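Local coordinates for protein type III effector HopA1 (Pseudomonas syringae pv. tomato str. DC3000, PDB 4RSX) that is a type III effector, which the plant pathogen probably delivers into host cells, though its biochemical activity there is not established, at residues L238-S241 against L242-G246; G231-F234 against L235-L238; V66-D70 against H71-R75. One frame throughout, in Å; residues are numbered along the deposited sequence.

In the fold
Interactions 1 and 2 share one element, the C-terminal helix 234-245, while interaction 3 lies far away at an edge of the antiparallel sheet. Along the chain, interaction 3 comes first, where edge strand 64-68 passes into the short helix 71-75; interaction 2 then starts the last helix and interaction 1 finishes it, the two having L238 in common. Their centres are 10 Å apart, and M232 packs on L240 between them. Interaction 3 sits about 42 Å, centre to centre, from interaction 2, on the opposite side of the chain's centre. The three thus mark helix ends in two distant regions of this alpha/beta effector fragment.

Interaction 1 (L238-S241 against L242-G246); sequences LKLS and LSANG
The side-chain amide of N245 reaches back to the carbonyl of S241, ND2 lying 2.7 Å from S241 O in a fairly straight bond (153° at the hydrogen). The acceptor lies close to the amide plane of N245, whereas ND2 stands 32° out of the carbonyl plane of S241. N245 CG is anti to its own carbonyl carbon (chi1 -83°), and this turns the amide back along the helix toward the preceding turn. The same oxygen also receives a weak bond from N245 N at 3.1 Å, so one residue grips it with both its backbone and its side chain. On the outer surface, L240 CD1 comes within 4.5 Å of A244 CB, a loose apolar contact one turn apart. L242 lays CG over L238 O at 3.4 Å. That oxygen accepts from L242 N at 2.8 Å. S243 N to K239 O, nearly straight at 3.0 Å, and A244 N to L240 O continue the regular i to i+4 pattern. It breaks at G246, which has positive phi and closes a Schellman motif at the C-terminal end of helix 234-245; G246 N bonds to S243 O. Beyond this first shell, D225 of helix 215-228 accepts from N245 ND2, so ND2 has two acceptors, S241 O and a carboxylate oxygen of D225, and S241 OG bonds to V222 O on that same helix. The buried face formed by L238 and L242 packs between helices 215-228 and 2-19, touching A226 and V222 on one and F11 on the other. K239 extends elsewhere, pairing with D250 and lying against F8 in a cation-pi contact, which ties the helix to both the C-terminal tail and the N-terminal helix.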
ATOM      1  N   LEU A 238     -20.314   8.285  10.452  1.00 16.43           N
ATOM      2  CA  LEU A 238     -19.261   7.733   9.598  1.00 15.75           C
ATOM      3  C   LEU A 238     -19.340   8.233   8.158  1.00 16.49           C
ATOM      4  O   LEU A 238     -18.349   8.726   7.605  1.00 15.94           O
ATOM      5  CB  LEU A 238     -19.341   6.213   9.592  1.00 14.21           C
ATOM      6  CG  LEU A 238     -18.711   5.553  10.808  1.00 20.39           C
ATOM      7  CD1 LEU A 238     -19.081   4.067  10.873  1.00 17.10           C
ATOM      8  CD2 LEU A 238     -17.208   5.737  10.762  1.00 12.89           C
ATOM      9  N   LYS A 239     -20.514   8.090   7.552  1.00 15.58           N
ATOM     10  CA  LYS A 239     -20.735   8.560   6.193  1.00 13.87           C
ATOM     11  C   LYS A 239     -20.520  10.061   6.077  1.00 15.11           C
ATOM     12  O   LYS A 239     -19.931  10.536   5.104  1.00 16.13           O
ATOM     13  CB  LYS A 239     -22.140   8.182   5.723  1.00 14.31           C
ATOM     14  CG  LYS A 239     -22.329   6.675   5.593  1.00 16.20           C
ATOM     15  CD  LYS A 239     -23.613   6.336   4.831  1.00 17.15           C
ATOM     16  CE  LYS A 239     -23.735   4.830   4.602  1.00 18.60           C
ATOM     17  NZ  LYS A 239     -22.908   4.367   3.463  1.00 17.60           N
ATOM     18  N   LEU A 240     -20.991  10.810   7.067  1.00 17.14           N
ATOM     19  CA  LEU A 240     -20.786  12.258   7.071  1.00 17.06           C
ATOM     20  C   LEU A 240     -19.309  12.587   7.239  1.00 16.49           C
ATOM     21  O   LEU A 240     -18.790  13.470   6.572  1.00 18.11           O
ATOM     22  CB  LEU A 240     -21.568  12.906   8.205  1.00 21.54           C
ATOM     23  CG  LEU A 240     -22.261  14.234   7.930  1.00 30.00           C
ATOM     24  CD1 LEU A 240     -21.261  15.304   7.505  1.00 28.75           C
ATOM     25  CD2 LEU A 240     -23.367  14.054   6.882  1.00 33.31           C
ATOM     26  N   SER A 241     -18.636  11.880   8.144  1.00 15.95           N
ATOM     27  CA  SER A 241     -17.206  12.080   8.347  1.00 13.61           C
ATOM     28  C   SER A 241     -16.399  11.735   7.096  1.00 16.96           C
ATOM     29  O   SER A 241     -15.415  12.425   6.782  1.00 14.75           O
ATOM     30  CB  SER A 241     -16.710  11.283   9.550  1.00 14.57           C
ATOM     31  OG  SER A 241     -15.296  11.401   9.692  1.00 19.72           O
ATOM     32  N   LEU A 242     -16.809  10.690   6.374  1.00 11.71           N
ATOM     33  CA  LEU A 242     -16.177  10.388   5.096  1.00 10.79           C
ATOM     34  C   LEU A 242     -16.336  11.553   4.104  1.00 14.29           C
ATOM     35  O   LEU A 242     -15.336  12.059   3.567  1.00 10.56           O
ATOM     36  CB  LEU A 242     -16.704   9.085   4.504  1.00 10.58           C
ATOM     37  CG  LEU A 242     -16.210   7.781   5.140  1.00 12.26           C
ATOM     38  CD1 LEU A 242     -17.044   6.610   4.647  1.00  9.52           C
ATOM     39  CD2 LEU A 242     -14.751   7.538   4.819  1.00  8.09           C
ATOM     40  N   SER A 243     -17.575  11.980   3.868  1.00  9.31           N
ATOM     41  CA  SER A 243     -17.830  13.093   2.968  1.00 12.26           C
ATOM     42  C   SER A 243     -17.062  14.333   3.397  1.00 12.54           C
ATOM     43  O   SER A 243     -16.397  14.950   2.570  1.00  9.99           O
ATOM     44  CB  SER A 243     -19.320  13.425   2.894  1.00  9.92           C
ATOM     45  OG  SER A 243     -20.006  12.417   2.189  1.00 24.06           O
ATOM     46  N   ALA A 244     -17.148  14.689   4.681  1.00  8.86           N
ATOM     47  CA  ALA A 244     -16.541  15.929   5.174  1.00 12.23           C
ATOM     48  C   ALA A 244     -15.013  15.903   5.050  1.00 14.05           C
ATOM     49  O   ALA A 244     -14.348  16.954   5.029  1.00 12.72           O
ATOM     50  CB  ALA A 244     -16.958  16.195   6.623  1.00 10.00           C
ATOM     51  N   ASN A 245     -14.460  14.696   4.983  1.00 14.18           N
ATOM     52  CA  ASN A 245     -13.009  14.517   4.878  1.00 14.94           C
ATOM     53  C   ASN A 245     -12.560  14.279   3.453  1.00 12.20           C
ATOM     54  O   ASN A 245     -11.372  14.142   3.193  1.00 11.83           O
ATOM     55  CB  ASN A 245     -12.529  13.372   5.763  1.00 13.02           C
ATOM     56  CG  ASN A 245     -12.330  13.803   7.186  1.00 16.95           C
ATOM     57  OD1 ASN A 245     -11.377  14.525   7.483  1.00 20.21           O
ATOM     58  ND2 ASN A 245     -13.237  13.385   8.082  1.00 13.32           N
ATOM     59  N   GLY A 246     -13.519  14.233   2.536  1.00  9.76           N
ATOM     60  CA  GLY A 246     -13.203  14.203   1.125  1.00 12.24           C
ATOM     61  C   GLY A 246     -13.320  12.835   0.482  1.00 12.00           C
ATOM     62  O   GLY A 246     -12.969  12.663  -0.692  1.00 12.24           O
TER

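Interaction 2 (G231-F234 against L235-L238); sequences GMPF and LARL
R237 folds back over the start of its own helix and gives a side-chain hydrogen bond to the loop, NE to M232 O at 2.9 Å, a fairly straight bond. The acceptor lies near the guanidinium plane, at its edge, but NE stands 40° above the plane of the M232 carbonyl. A bend at chi3 after an extended chi2 brings the group round to it. Among the backbone bonds, R237 N to P233 O and L238 N to F234 O, both 2.9 Å, set up the first turn. Water 1 weakly joins M232 O and R237 NH1, while A226 O of helix 215-228 takes up NH2; the guanidinium therefore has partners in the loop, the solvent and a neighbouring helix.

Two flat groups meet where R237 passes F234. F234 CD2 sits over one guanidinium face, 3.6 Å above its plane and toward the rim, and NH2 lies at the edge of the phenyl ring. Their planes are 53° apart, so the groups are inclined and do not stack in parallel. One face of the ring is covered by L238 CD1, 4.2 Å from the ring centroid, in a CH-pi contact. With CG anti to the backbone N (chi1 -176°), the ring swings out toward L227 of helix 215-228 and K16 and E19 of helix 2-19.

Apolar packing completes the turn. M232 CE rests on A236 CB at 3.8 Å, and M232 CG meets R237 CG at 3.7 Å, the two chains crossing at a slant. P233 adds a looser contact to A236 through CD. The whole is a helix N-terminus with proline at the N-cap, entered by the loop after helix 215-228 and leading into helix 234-245.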
ATOM      1  N   GLY A 231     -25.582  13.639  17.903  1.00 28.12           N
ATOM      2  CA  GLY A 231     -26.891  14.026  17.410  1.00 26.35           C
ATOM      3  C   GLY A 231     -27.425  13.170  16.272  1.00 23.00           C
ATOM      4  O   GLY A 231     -28.587  13.310  15.887  1.00 25.98           O
ATOM      5  N   MET A 232     -26.590  12.288  15.726  1.00 23.63           N
ATOM      6  CA  MET A 232     -27.014  11.428  14.617  1.00 24.61           C
ATOM      7  C   MET A 232     -26.559   9.981  14.856  1.00 21.25           C
ATOM      8  O   MET A 232     -25.681   9.752  15.694  1.00 22.00           O
ATOM      9  CB  MET A 232     -26.486  11.972  13.280  1.00 23.68           C
ATOM     10  CG  MET A 232     -25.486  13.105  13.422  1.00 34.49           C
ATOM     11  SD  MET A 232     -25.292  14.038  11.889  1.00 51.55           S
ATOM     12  CE  MET A 232     -24.963  12.712  10.716  1.00 26.97           C
ATOM     13  N   PRO A 233     -27.186   9.003  14.161  1.00 17.76           N
ATOM     14  CA  PRO A 233     -26.739   7.602  14.274  1.00 15.69           C
ATOM     15  C   PRO A 233     -25.260   7.476  13.908  1.00 17.72           C
ATOM     16  O   PRO A 233     -24.760   8.296  13.115  1.00 15.49           O
ATOM     17  CB  PRO A 233     -27.593   6.868  13.229  1.00 15.33           C
ATOM     18  CG  PRO A 233     -28.842   7.705  13.109  1.00 14.86           C
ATOM     19  CD  PRO A 233     -28.394   9.139  13.320  1.00 14.08           C
ATOM     20  N   PHE A 234     -24.576   6.483  14.478  1.00 15.39           N
ATOM     21  CA  PHE A 234     -23.149   6.297  14.249  1.00 15.90           C
ATOM     22  C   PHE A 234     -22.884   6.029  12.768  1.00 16.54           C
ATOM     23  O   PHE A 234     -21.925   6.546  12.193  1.00 14.52           O
ATOM     24  CB  PHE A 234     -22.614   5.165  15.130  1.00 19.38           C
ATOM     25  CG  PHE A 234     -21.125   4.968  15.031  1.00 21.13           C
ATOM     26  CD1 PHE A 234     -20.592   3.709  14.792  1.00 21.47           C
ATOM     27  CD2 PHE A 234     -20.254   6.050  15.153  1.00 21.63           C
ATOM     28  CE1 PHE A 234     -19.210   3.516  14.697  1.00 23.95           C
ATOM     29  CE2 PHE A 234     -18.860   5.864  15.047  1.00 21.44           C
ATOM     30  CZ  PHE A 234     -18.345   4.592  14.821  1.00 16.32           C
ATOM     31  N   LEU A 235     -23.766   5.253  12.146  1.00 14.95           N
ATOM     32  CA  LEU A 235     -23.673   4.966  10.718  1.00 17.58           C
ATOM     33  C   LEU A 235     -23.683   6.245   9.865  1.00 18.07           C
ATOM     34  O   LEU A 235     -22.862   6.405   8.951  1.00 15.32           O
ATOM     35  CB  LEU A 235     -24.810   4.029  10.298  1.00 14.07           C
ATOM     36  CG  LEU A 235     -24.876   3.723   8.807  1.00 21.33           C
ATOM     37  CD1 LEU A 235     -23.527   3.206   8.317  1.00 17.76           C
ATOM     38  CD2 LEU A 235     -25.989   2.709   8.501  1.00 17.88           C
ATOM     39  N   ALA A 236     -24.613   7.149  10.165  1.00 15.34           N
ATOM     40  CA  ALA A 236     -24.675   8.439   9.479  1.00 16.23           C
ATOM     41  C   ALA A 236     -23.452   9.324   9.786  1.00 14.27           C
ATOM     42  O   ALA A 236     -22.986  10.067   8.918  1.00 14.18           O
ATOM     43  CB  ALA A 236     -25.971   9.169   9.825  1.00 14.29           C
ATOM     44  N   ARG A 237     -22.940   9.251  11.010  1.00 12.58           N
ATOM     45  CA  ARG A 237     -21.755  10.039  11.370  1.00 17.01           C
ATOM     46  C   ARG A 237     -20.515   9.595  10.575  1.00 13.49           C
ATOM     47  O   ARG A 237     -19.790  10.425  10.046  1.00 12.49           O
ATOM     48  CB  ARG A 237     -21.507  10.012  12.888  1.00 17.63           C
ATOM     49  CG  ARG A 237     -22.499  10.872  13.707  1.00 21.26           C
ATOM     50  CD  ARG A 237     -22.183  10.847  15.202  1.00 22.30           C
ATOM     51  NE  ARG A 237     -22.787   9.710  15.899  1.00 19.74           N
ATOM     52  CZ  ARG A 237     -22.152   8.955  16.797  1.00 21.58           C
ATOM     53  NH1 ARG A 237     -22.783   7.946  17.388  1.00 21.05           N
ATOM     54  NH2 ARG A 237     -20.886   9.201  17.106  1.00 19.99           N
ATOM     55  N   LEU A 238     -20.314   8.285  10.452  1.00 16.43           N
ATOM     56  CA  LEU A 238     -19.261   7.733   9.598  1.00 15.75           C
ATOM     57  C   LEU A 238     -19.340   8.233   8.158  1.00 16.49           C
ATOM     58  O   LEU A 238     -18.349   8.726   7.605  1.00 15.94           O
ATOM     59  CB  LEU A 238     -19.341   6.213   9.592  1.00 14.21           C
ATOM     60  CG  LEU A 238     -18.711   5.553  10.808  1.00 20.39           C
ATOM     61  CD1 LEU A 238     -19.081   4.067  10.873  1.00 17.10           C
ATOM     62  CD2 LEU A 238     -17.208   5.737  10.762  1.00 12.89           C
TER
HETATM   63  O   HOH W   1     -25.823   8.257  18.665  1.00 31.01           O

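Interaction 3 (V66-D70 against H71-R75); sequences VRTQD and HDSVR
D70 turns its carboxylate onto the first turn of helix 71-75, where a single oxygen, OD2, meets both S73 N at 3.0 Å and S73 OG at 2.5 Å, the latter a very short bond whose length is probably understated. S73 N approaches from above the carboxylate plane, 59° out of it. The hydroxyl lies on the backbone-N side of S73, its OG anti to the carbonyl carbon (chi1 -57°), which lets the two donors converge on that oxygen. D70 is the N-cap, and its own carbonyl also accepts from V74 N, at 2.9 Å. V74 leans over the same carbonyl, with CG2 3.1 Å from D70 O.

T68 faces the helix from the strand end: its methyl CG2 packs 3.8 Å from S73 CB, while OG1, on the other branch, accepts from D70 N two residues on, at 3.1 Å, forming an ST turn. Y85 of helix 82-88 touches T68, D70 and S73 together, and Q69, directed away from this helix, bonds through OE1 to R98 on the adjoining strand.

The ST turn ties down the backbone of D70, two residues beyond the end of strand 64-68, and D70 in turn caps the helix. The bond from S73 N and the helix N-terminus, with the hydroxyl of S73 adding to them, would probably stabilise the ionised form of D70.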
ATOM      1  N   VAL A  66      16.361   1.900  -8.072  1.00 17.81           N
ATOM      2  CA  VAL A  66      15.881   1.488  -6.756  1.00 20.79           C
ATOM      3  C   VAL A  66      16.603   2.290  -5.679  1.00 19.98           C
ATOM      4  O   VAL A  66      17.836   2.391  -5.681  1.00 21.95           O
ATOM      5  CB  VAL A  66      16.113  -0.021  -6.502  1.00 19.30           C
ATOM      6  CG1 VAL A  66      15.643  -0.405  -5.102  1.00 13.80           C
ATOM      7  CG2 VAL A  66      15.429  -0.856  -7.573  1.00 13.11           C
ATOM      8  N   ARG A  67      15.840   2.856  -4.754  1.00 18.49           N
ATOM      9  CA  ARG A  67      16.429   3.644  -3.688  1.00 18.82           C
ATOM     10  C   ARG A  67      15.852   3.212  -2.356  1.00 21.07           C
ATOM     11  O   ARG A  67      14.663   2.898  -2.269  1.00 17.15           O
ATOM     12  CB  ARG A  67      16.134   5.126  -3.916  1.00 23.54           C
ATOM     13  CG  ARG A  67      16.764   5.670  -5.178  1.00 29.38           C
ATOM     14  CD  ARG A  67      16.387   7.113  -5.422  1.00 29.18           C
ATOM     15  NE  ARG A  67      17.240   7.705  -6.449  1.00 37.96           N
ATOM     16  CZ  ARG A  67      16.955   8.828  -7.101  1.00 43.11           C
ATOM     17  NH1 ARG A  67      15.826   9.476  -6.843  1.00 44.96           N
ATOM     18  NH2 ARG A  67      17.796   9.300  -8.013  1.00 42.27           N
ATOM     19  N   THR A  68      16.686   3.195  -1.319  1.00 21.16           N
ATOM     20  CA  THR A  68      16.176   2.986   0.031  1.00 21.68           C
ATOM     21  C   THR A  68      15.280   4.152   0.405  1.00 20.02           C
ATOM     22  O   THR A  68      15.471   5.266  -0.094  1.00 18.74           O
ATOM     23  CB  THR A  68      17.311   2.848   1.081  1.00 26.66           C
ATOM     24  OG1 THR A  68      16.740   2.677   2.388  1.00 25.06           O
ATOM     25  CG2 THR A  68      18.236   4.079   1.073  1.00 20.90           C
ATOM     26  N   GLN A  69      14.296   3.890   1.264  1.00 23.43           N
ATOM     27  CA  GLN A  69      13.447   4.952   1.792  1.00 29.16           C
ATOM     28  C   GLN A  69      13.825   5.321   3.225  1.00 32.14           C
ATOM     29  O   GLN A  69      13.122   6.093   3.876  1.00 36.21           O
ATOM     30  CB  GLN A  69      11.964   4.567   1.732  1.00 26.47           C
ATOM     31  CG  GLN A  69      11.348   4.645   0.338  1.00 29.68           C
ATOM     32  CD  GLN A  69       9.818   4.714   0.368  1.00 35.20           C
ATOM     33  OE1 GLN A  69       9.172   4.922  -0.663  1.00 38.50           O
ATOM     34  NE2 GLN A  69       9.238   4.544   1.552  1.00 35.08           N
ATOM     35  N   ASP A  70      14.919   4.744   3.711  1.00 30.90           N
ATOM     36  CA  ASP A  70      15.500   5.099   5.007  1.00 34.99           C
ATOM     37  C   ASP A  70      15.587   6.630   5.172  1.00 35.83           C
ATOM     38  O   ASP A  70      16.191   7.306   4.331  1.00 32.46           O
ATOM     39  CB  ASP A  70      16.897   4.462   5.109  1.00 29.88           C
ATOM     40  CG  ASP A  70      17.667   4.917   6.329  1.00 37.36           C
ATOM     41  OD1 ASP A  70      17.127   4.830   7.452  1.00 38.00           O
ATOM     42  OD2 ASP A  70      18.818   5.378   6.158  1.00 43.73           O
ATOM     43  N   HIS A  71      14.982   7.174   6.232  1.00 34.99           N
ATOM     44  CA  HIS A  71      14.897   8.635   6.406  1.00 34.99           C
ATOM     45  C   HIS A  71      16.261   9.322   6.472  1.00 37.88           C
ATOM     46  O   HIS A  71      16.471  10.362   5.835  1.00 40.16           O
ATOM     47  CB  HIS A  71      14.063   9.004   7.643  1.00 38.70           C
ATOM     48  CG  HIS A  71      14.082  10.470   7.983  1.00 46.99           C
ATOM     49  ND1 HIS A  71      13.523  11.439   7.172  1.00 45.69           N
ATOM     50  CD2 HIS A  71      14.588  11.131   9.058  1.00 45.26           C
ATOM     51  CE1 HIS A  71      13.686  12.629   7.727  1.00 39.60           C
ATOM     52  NE2 HIS A  71      14.332  12.470   8.870  1.00 42.18           N
ATOM     53  N   ASP A  72      17.175   8.744   7.251  1.00 39.62           N
ATOM     54  CA  ASP A  72      18.528   9.282   7.398  1.00 35.72           C
ATOM     55  C   ASP A  72      19.254   9.348   6.050  1.00 36.85           C
ATOM     56  O   ASP A  72      19.869  10.373   5.718  1.00 39.09           O
ATOM     57  CB  ASP A  72      19.327   8.430   8.393  1.00 39.83           C
ATOM     58  CG  ASP A  72      20.617   9.109   8.862  1.00 46.78           C
ATOM     59  OD1 ASP A  72      21.158   9.999   8.157  1.00 42.43           O
ATOM     60  OD2 ASP A  72      21.100   8.734   9.954  1.00 58.56           O
ATOM     61  N   SER A  73      19.176   8.259   5.281  1.00 33.73           N
ATOM     62  CA  SER A  73      19.779   8.211   3.942  1.00 31.34           C
ATOM     63  C   SER A  73      19.166   9.265   3.035  1.00 30.76           C
ATOM     64  O   SER A  73      19.890  10.011   2.369  1.00 32.72           O
ATOM     65  CB  SER A  73      19.595   6.831   3.295  1.00 28.30           C
ATOM     66  OG  SER A  73      20.131   5.799   4.097  1.00 28.08           O
ATOM     67  N   VAL A  74      17.834   9.317   3.011  1.00 28.99           N
ATOM     68  CA  VAL A  74      17.111  10.268   2.166  1.00 32.16           C
ATOM     69  C   VAL A  74      17.501  11.723   2.417  1.00 28.97           C
ATOM     70  O   VAL A  74      17.932  12.414   1.492  1.00 34.49           O
ATOM     71  CB  VAL A  74      15.569  10.121   2.290  1.00 28.93           C
ATOM     72  CG1 VAL A  74      14.870  11.227   1.502  1.00 20.28           C
ATOM     73  CG2 VAL A  74      15.116   8.751   1.786  1.00 20.80           C
ATOM     74  N   ARG A  75      17.361  12.191   3.653  1.00 31.14           N
ATOM     75  CA  ARG A  75      17.601  13.611   3.949  1.00 31.07           C
ATOM     76  C   ARG A  75      19.050  14.025   3.688  1.00 33.03           C
ATOM     77  O   ARG A  75      19.326  15.192   3.383  1.00 35.72           O
ATOM     78  CB  ARG A  75      17.196  13.955   5.386  1.00 28.67           C
ATOM     79  CG  ARG A  75      18.065  13.278   6.421  1.00 29.01           C
ATOM     80  CD  ARG A  75      17.877  13.848   7.807  1.00 26.44           C
ATOM     81  NE  ARG A  75      18.765  13.155   8.736  1.00 25.88           N
ATOM     82  CZ  ARG A  75      18.576  13.065  10.049  1.00 29.95           C
ATOM     83  NH1 ARG A  75      17.528  13.648  10.625  1.00 28.18           N
ATOM     84  NH2 ARG A  75      19.442  12.381  10.789  1.00 30.34           N
TER